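Local coordinates for protein putative cyclohexadienyl dehydrogenase and ADH prephenate dehydrogenase (Rhizobium meliloti, PDB 4WJI) that probably catalyses the NAD(P)-dependent oxidative decarboxylation of prephenate to 4-hydroxyphenylpyruvate in tyrosine biosynthesis, and here binds NADP and tyrosine, at residues Tyr216-Ser219 against Gly220-Phe224; Leu257-Leu260 against Gln261-Ile264; Phe273-Phe276 against Thr277-Arg280. All blocks are in the same frame, centred on the assembly; numbering follows the deposited sequence. Where two conformers were deposited one is given.

Overall arrangement
All three contacts are local, lie in the helical dimerization domain, and touch the second subunit. Contacts 2 and 3 adjoin: their centres are 14 Å apart and L260 CD1 meets L275 CD2 at 3.7 Å, joining the consecutive helices 243-265 and 269-278. Contact 1 stands apart, its centre 22 Å from that of contact 2 and 21 Å from that of contact 3. It is the one that touches a bound tyrosine, held by hydrogen bonds from the second subunit. A bound magnesium ion lies about 7 Å from the S259 side chain of contact 2, and one lies about 8 Å from the R278 side chain of contact 3.

Contact 1: residues Tyr216-Ser219 against Gly220-Phe224. With TYR (tyrosine), chain C.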
# COMPACT_ATOMS: atom_id res chain seq x y z
N TYR A 216 -2.50 5.82 14.43
CA TYR A 216 -3.69 5.77 13.59
C TYR A 216 -3.38 5.38 12.16
O TYR A 216 -4.23 5.53 11.25
CB TYR A 216 -4.42 7.12 13.65
CG TYR A 216 -4.72 7.60 15.10
CD1 TYR A 216 -5.23 6.76 16.08
CD2 TYR A 216 -4.42 8.91 15.46
CE1 TYR A 216 -5.47 7.23 17.37
CE2 TYR A 216 -4.67 9.37 16.73
CZ TYR A 216 -5.15 8.53 17.68
OH TYR A 216 -5.39 9.03 18.95
N SER A 217 -2.18 4.81 11.97
CA SER A 217 -1.73 4.46 10.62
C SER A 217 -2.54 3.40 9.89
O SER A 217 -2.46 3.33 8.64
CB SER A 217 -0.24 4.07 10.66
OG SER A 217 -0.04 2.96 11.53
N ALA A 218 -3.34 2.60 10.61
CA ALA A 218 -4.18 1.57 9.96
C ALA A 218 -5.37 2.12 9.20
O ALA A 218 -6.14 1.34 8.64
CB ALA A 218 -4.62 0.50 10.96
N SER A 219 -5.50 3.45 9.13
CA SER A 219 -6.54 4.10 8.32
C SER A 219 -6.05 4.44 6.91
O SER A 219 -6.75 5.09 6.15
CB SER A 219 -7.17 5.33 9.00
OG SER A 219 -6.19 6.28 9.37
N GLY A 220 -4.85 3.97 6.55
CA GLY A 220 -4.37 4.06 5.16
C GLY A 220 -2.89 4.35 4.99
O GLY A 220 -2.26 3.94 4.03
N PHE A 221 -2.33 5.08 5.95
CA PHE A 221 -0.97 5.54 5.85
C PHE A 221 0.01 4.39 5.89
O PHE A 221 1.03 4.43 5.18
CB PHE A 221 -0.70 6.46 7.04
CG PHE A 221 0.58 7.23 6.99
CD1 PHE A 221 0.73 8.33 6.18
CD2 PHE A 221 1.60 6.90 7.87
CE1 PHE A 221 1.93 9.03 6.17
CE2 PHE A 221 2.77 7.62 7.89
CZ PHE A 221 2.93 8.67 7.05
N ARG A 222 -0.27 3.37 6.69
CA ARG A 222 0.66 2.27 6.84
C ARG A 222 1.08 1.62 5.49
O ARG A 222 2.27 1.22 5.34
CB ARG A 222 0.20 1.23 7.85
CG ARG A 222 -1.04 0.51 7.39
CD ARG A 222 -1.49 -0.51 8.44
NE ARG A 222 -2.74 -1.15 8.07
CZ ARG A 222 -3.25 -2.21 8.69
NH1 ARG A 222 -2.63 -2.71 9.74
NH2 ARG A 222 -4.37 -2.76 8.23
N ASP A 223 0.15 1.50 4.53
CA ASP A 223 0.47 0.91 3.25
C ASP A 223 1.66 1.63 2.54
O ASP A 223 2.56 1.00 1.93
CB ASP A 223 -0.79 0.96 2.38
CG ASP A 223 -2.01 0.23 3.03
OD1 ASP A 223 -2.62 0.74 4.03
OD2 ASP A 223 -2.40 -0.84 2.51
N PHE A 224 1.66 2.96 2.63
CA PHE A 224 2.69 3.77 2.00
C PHE A 224 4.02 3.67 2.77
O PHE A 224 5.14 3.72 2.19
CB PHE A 224 2.28 5.24 1.98
CG PHE A 224 1.17 5.56 1.02
CD1 PHE A 224 -0.15 5.30 1.35
CD2 PHE A 224 1.46 6.19 -0.17
CE1 PHE A 224 -1.17 5.59 0.46
CE2 PHE A 224 0.44 6.53 -1.06
CZ PHE A 224 -0.88 6.24 -0.75
N TYR C . -10.45 0.98 4.58
CA TYR C . -9.04 1.29 4.94
C TYR C . -8.16 0.13 4.54
O TYR C . -8.69 -0.82 3.98
CB TYR C . -8.90 1.59 6.43
CG TYR C . -9.73 2.76 6.94
CD1 TYR C . -10.29 3.71 6.09
CD2 TYR C . -9.97 2.89 8.29
CE1 TYR C . -11.05 4.76 6.58
CE2 TYR C . -10.69 3.93 8.80
CZ TYR C . -11.26 4.86 7.97
OH TYR C . -12.04 5.87 8.45
OXT TYR C . -6.94 0.19 4.81
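R222 turns CG into the space between its backbone N and carbonyl carbon (chi1 66°) and then runs extended to NE, which folds the arm back along S217 and A218. Its CG passes 3.4 Å from S217 O. Beyond it the guanidinium lays one face over A218, whose CB stands 3.7 Å above the plane near its centre, while NH1 is hydrogen-bonded to Q291 O of the second subunit. S217 O is gripped twice: R222 N donates at 2.9 Å and G220 N at 3.2 Å, from opposite faces of the carbonyl plane. These bonds tie the 3-10 turn 217-219 to the start of helix 221-227 in the dimerization domain. G220 makes the bend with positive phi (143°), where a CB would clash with S219 O. Within the turn, S219 OG donates to Y216 O at 2.8 Å, nearly along the C=O axis (171°), and S219 N shares that acceptor. The turn lies against a bound tyrosine: S219 CA is 3.6 Å from its CD2 and A218 O is 3.5 Å from its CB. H122, S99, R226 and T127 of the second subunit hydrogen-bond this tyrosine, and S188 OG of that subunit also bonds to S219 O.

Contact 2: residues Leu257-Leu260 against Gln261-Ile264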
# COMPACT_ATOMS: atom_id res chain seq x y z
N LEU A 257 -3.48 15.43 -10.29
CA LEU A 257 -3.74 15.83 -8.93
C LEU A 257 -4.28 17.25 -8.85
O LEU A 257 -5.13 17.53 -8.03
CB LEU A 257 -2.49 15.67 -8.06
CG LEU A 257 -2.72 15.78 -6.56
CD1 LEU A 257 -3.68 14.70 -6.05
CD2 LEU A 257 -1.41 15.71 -5.77
N ALA A 258 -3.78 18.16 -9.68
CA ALA A 258 -4.37 19.53 -9.73
C ALA A 258 -5.83 19.52 -10.04
O ALA A 258 -6.62 20.28 -9.46
CB ALA A 258 -3.65 20.38 -10.79
N SER A 259 -6.24 18.65 -10.95
CA SER A 259 -7.65 18.52 -11.32
C SER A 259 -8.49 17.92 -10.18
O SER A 259 -9.60 18.38 -9.89
CB SER A 259 -7.78 17.68 -12.58
OG SER A 259 -7.14 18.30 -13.67
N LEU A 260 -7.96 16.91 -9.51
CA LEU A 260 -8.64 16.35 -8.34
C LEU A 260 -8.75 17.38 -7.20
O LEU A 260 -9.79 17.50 -6.58
CB LEU A 260 -7.90 15.08 -7.89
CG LEU A 260 -8.54 14.15 -6.88
CD1 LEU A 260 -9.97 13.84 -7.23
CD2 LEU A 260 -7.70 12.87 -6.85
N GLN A 261 -7.67 18.13 -6.94
CA GLN A 261 -7.67 19.17 -5.96
C GLN A 261 -8.77 20.21 -6.28
O GLN A 261 -9.48 20.69 -5.35
CB GLN A 261 -6.30 19.83 -5.90
CG GLN A 261 -6.07 20.79 -4.77
CD GLN A 261 -6.44 22.21 -5.14
OE1 GLN A 261 -6.94 22.47 -6.24
NE2 GLN A 261 -6.19 23.13 -4.21
N ARG A 262 -8.93 20.55 -7.55
CA ARG A 262 -9.96 21.51 -7.95
C ARG A 262 -11.37 20.94 -7.73
O ARG A 262 -12.25 21.66 -7.22
CB ARG A 262 -9.77 21.89 -9.42
CG ARG A 262 -10.64 23.03 -9.84
CD ARG A 262 -10.30 23.57 -11.24
NE ARG A 262 -10.62 22.55 -12.24
CZ ARG A 262 -9.73 21.86 -12.96
NH1 ARG A 262 -8.42 22.09 -12.84
NH2 ARG A 262 -10.15 20.94 -13.82
N ALA A 263 -11.59 19.67 -8.05
CA ALA A 263 -12.89 19.01 -7.74
C ALA A 263 -13.20 19.03 -6.23
O ALA A 263 -14.34 19.28 -5.83
CB ALA A 263 -12.90 17.58 -8.25
N ILE A 264 -12.18 18.83 -5.39
CA ILE A 264 -12.41 18.93 -3.95
C ILE A 264 -12.70 20.39 -3.52
O ILE A 264 -13.65 20.67 -2.77
CB ILE A 264 -11.21 18.35 -3.16
CG1 ILE A 264 -11.05 16.85 -3.44
CG2 ILE A 264 -11.40 18.54 -1.67
CD1 ILE A 264 -9.80 16.23 -2.85
O HOH W 1 -6.04 22.70 -8.74
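Q261 starts from a CB that sits 3.3 Å from L257 O and 3.6 Å from A258 O, one turn back along the helix. Its CG then leaves anti to the backbone N (chi1 -171°), and a bend at chi2 (-90°) swings the amide so that OE1 comes round on the A258 side. There Q261 OE1 accepts from a water at 2.7 Å, and the same water donates to A258 O at 2.6 Å, bridging side chain and backbone. R265 NE also bonds to OE1, so this oxygen is held by both the water and R265 on the next turn. The setting is helix 243-265 of the dimerization domain, where Q261, R262, A263 and I264 donate their N-H groups to the carbonyl four residues earlier; A258 O thus takes R262 N as well as the water. R262 bends at chi3 and brings one guanidinium face over S259, with NH1 4.0 Å from S259 CA. On the inner side, I264 CG1 lies 3.4 Å from L260 O, the acceptor of its own N-H at 3.0 Å. L260, A263 and I264 touch L272 of helix 269-278, while Q261 and I264 also pack on L247 of the second subunit.

Contact 3: residues Phe273-Phe276 against Thr277-Arg280; sequences FDLF and TRTR
The F273 ring presents one face to T277, whose OG1 lies over it at 3.4 Å from CE2. The two side chains cross obliquely, and T277 carries OG1 anti to its own carbonyl carbon (chi1 -66°), a torsion that also turns the hydroxyl back to the preceding turn. There OG1 donates to F273 O at 2.8 Å, while T277 N reaches the same oxygen at 2.9 Å from the opposite face of the carbonyl plane. The hydroxyl comes from above that plane, 38° out of it, and the amide is less tilted. Two bonds from one residue grip F273 O, and the one from OG1 helps hold the threonine side chain in this rotation.

On another side of the helix, L275 CD1 touches two side chains of the next turn. R278 NH2 meets it at 3.7 Å with the guanidinium turned obliquely, and T279 CG2 lies 3.9 Å from the same methyl. NH1 of R278 is committed to D203 and D204 of the second subunit through salt bridges. T279 keeps OG1 between its backbone N and carbonyl carbon, where it bonds to A228 O of the second subunit, and its CG2 lies 3.4 Å from L275 O. An alanine here has neither the hydroxyl nor CG2, which would probably leave A228 O of the second subunit without this donor and open a gap beside L275 CD1. R280 runs CG past F276 O at 3.4 Å and directs NE to A229 O of the second subunit.

F276 stacks its ring on Y196 of the second subunit. The contact lies where helix 269-278 gives way to helix 280-289, with helix 243-265 packed beside it through L260 and L275, and the second subunit against F273, F276, T279 and R280.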
# COMPACT_ATOMS: atom_id res chain seq x y z
N PHE A 273 -16.95 10.98 -7.57
CA PHE A 273 -17.57 9.66 -7.68
C PHE A 273 -17.14 8.91 -8.96
O PHE A 273 -16.81 7.71 -8.91
CB PHE A 273 -19.09 9.79 -7.64
CG PHE A 273 -19.80 8.47 -7.58
CD1 PHE A 273 -20.07 7.89 -6.35
CD2 PHE A 273 -20.19 7.82 -8.73
CE1 PHE A 273 -20.74 6.68 -6.29
CE2 PHE A 273 -20.84 6.61 -8.67
CZ PHE A 273 -21.09 6.03 -7.44
N ASP A 274 -17.12 9.63 -10.08
CA ASP A 274 -16.70 9.04 -11.35
C ASP A 274 -15.23 8.56 -11.32
O ASP A 274 -14.92 7.46 -11.77
CB ASP A 274 -16.92 10.05 -12.48
CG ASP A 274 -18.41 10.29 -12.79
OD1 ASP A 274 -19.28 9.50 -12.33
OD2 ASP A 274 -18.70 11.27 -13.52
N LEU A 275 -14.31 9.38 -10.77
CA LEU A 275 -12.92 8.96 -10.66
C LEU A 275 -12.81 7.72 -9.79
O LEU A 275 -12.12 6.74 -10.14
CB LEU A 275 -11.96 10.01 -10.07
CG LEU A 275 -10.51 9.49 -9.72
CD1 LEU A 275 -9.62 8.96 -10.88
CD2 LEU A 275 -9.74 10.58 -8.97
N PHE A 276 -13.46 7.75 -8.64
CA PHE A 276 -13.32 6.67 -7.67
C PHE A 276 -13.97 5.37 -8.16
O PHE A 276 -13.54 4.27 -7.79
CB PHE A 276 -13.92 7.10 -6.31
CG PHE A 276 -13.28 8.33 -5.71
CD1 PHE A 276 -12.06 8.85 -6.17
CD2 PHE A 276 -13.92 8.98 -4.65
CE1 PHE A 276 -11.52 9.97 -5.59
CE2 PHE A 276 -13.36 10.09 -4.06
CZ PHE A 276 -12.17 10.61 -4.53
N THR A 277 -14.99 5.49 -9.00
CA THR A 277 -15.59 4.32 -9.66
C THR A 277 -14.64 3.71 -10.69
O THR A 277 -14.50 2.48 -10.73
CB THR A 277 -16.92 4.74 -10.34
OG1 THR A 277 -17.83 5.10 -9.28
CG2 THR A 277 -17.54 3.60 -11.18
N ARG A 278 -14.00 4.57 -11.48
CA ARG A 278 -13.17 4.14 -12.62
C ARG A 278 -11.97 3.33 -12.11
O ARG A 278 -11.56 2.34 -12.70
CB ARG A 278 -12.71 5.37 -13.41
CG ARG A 278 -11.72 5.11 -14.51
CD ARG A 278 -11.74 6.23 -15.56
NE ARG A 278 -11.22 7.51 -15.08
CZ ARG A 278 -9.92 7.84 -15.00
NH1 ARG A 278 -8.96 6.98 -15.32
NH2 ARG A 278 -9.58 9.05 -14.58
N THR A 279 -11.40 3.73 -10.99
CA THR A 279 -10.24 3.04 -10.47
C THR A 279 -10.46 1.61 -9.95
O THR A 279 -9.55 0.86 -9.84
CB THR A 279 -9.49 3.86 -9.43
OG1 THR A 279 -10.33 4.07 -8.31
CG2 THR A 279 -9.08 5.17 -9.98
N ARG A 280 -11.68 1.25 -9.63
CA ARG A 280 -11.98 -0.08 -9.11
C ARG A 280 -11.69 -1.20 -10.09
O ARG A 280 -11.32 -2.27 -9.72
CB ARG A 280 -13.42 -0.16 -8.63
CG ARG A 280 -13.71 0.92 -7.63
CD ARG A 280 -15.14 0.84 -7.15
NE ARG A 280 -15.22 0.04 -5.97
CZ ARG A 280 -16.32 -0.34 -5.38
NH1 ARG A 280 -17.50 -0.08 -5.89
NH2 ARG A 280 -16.22 -1.01 -4.28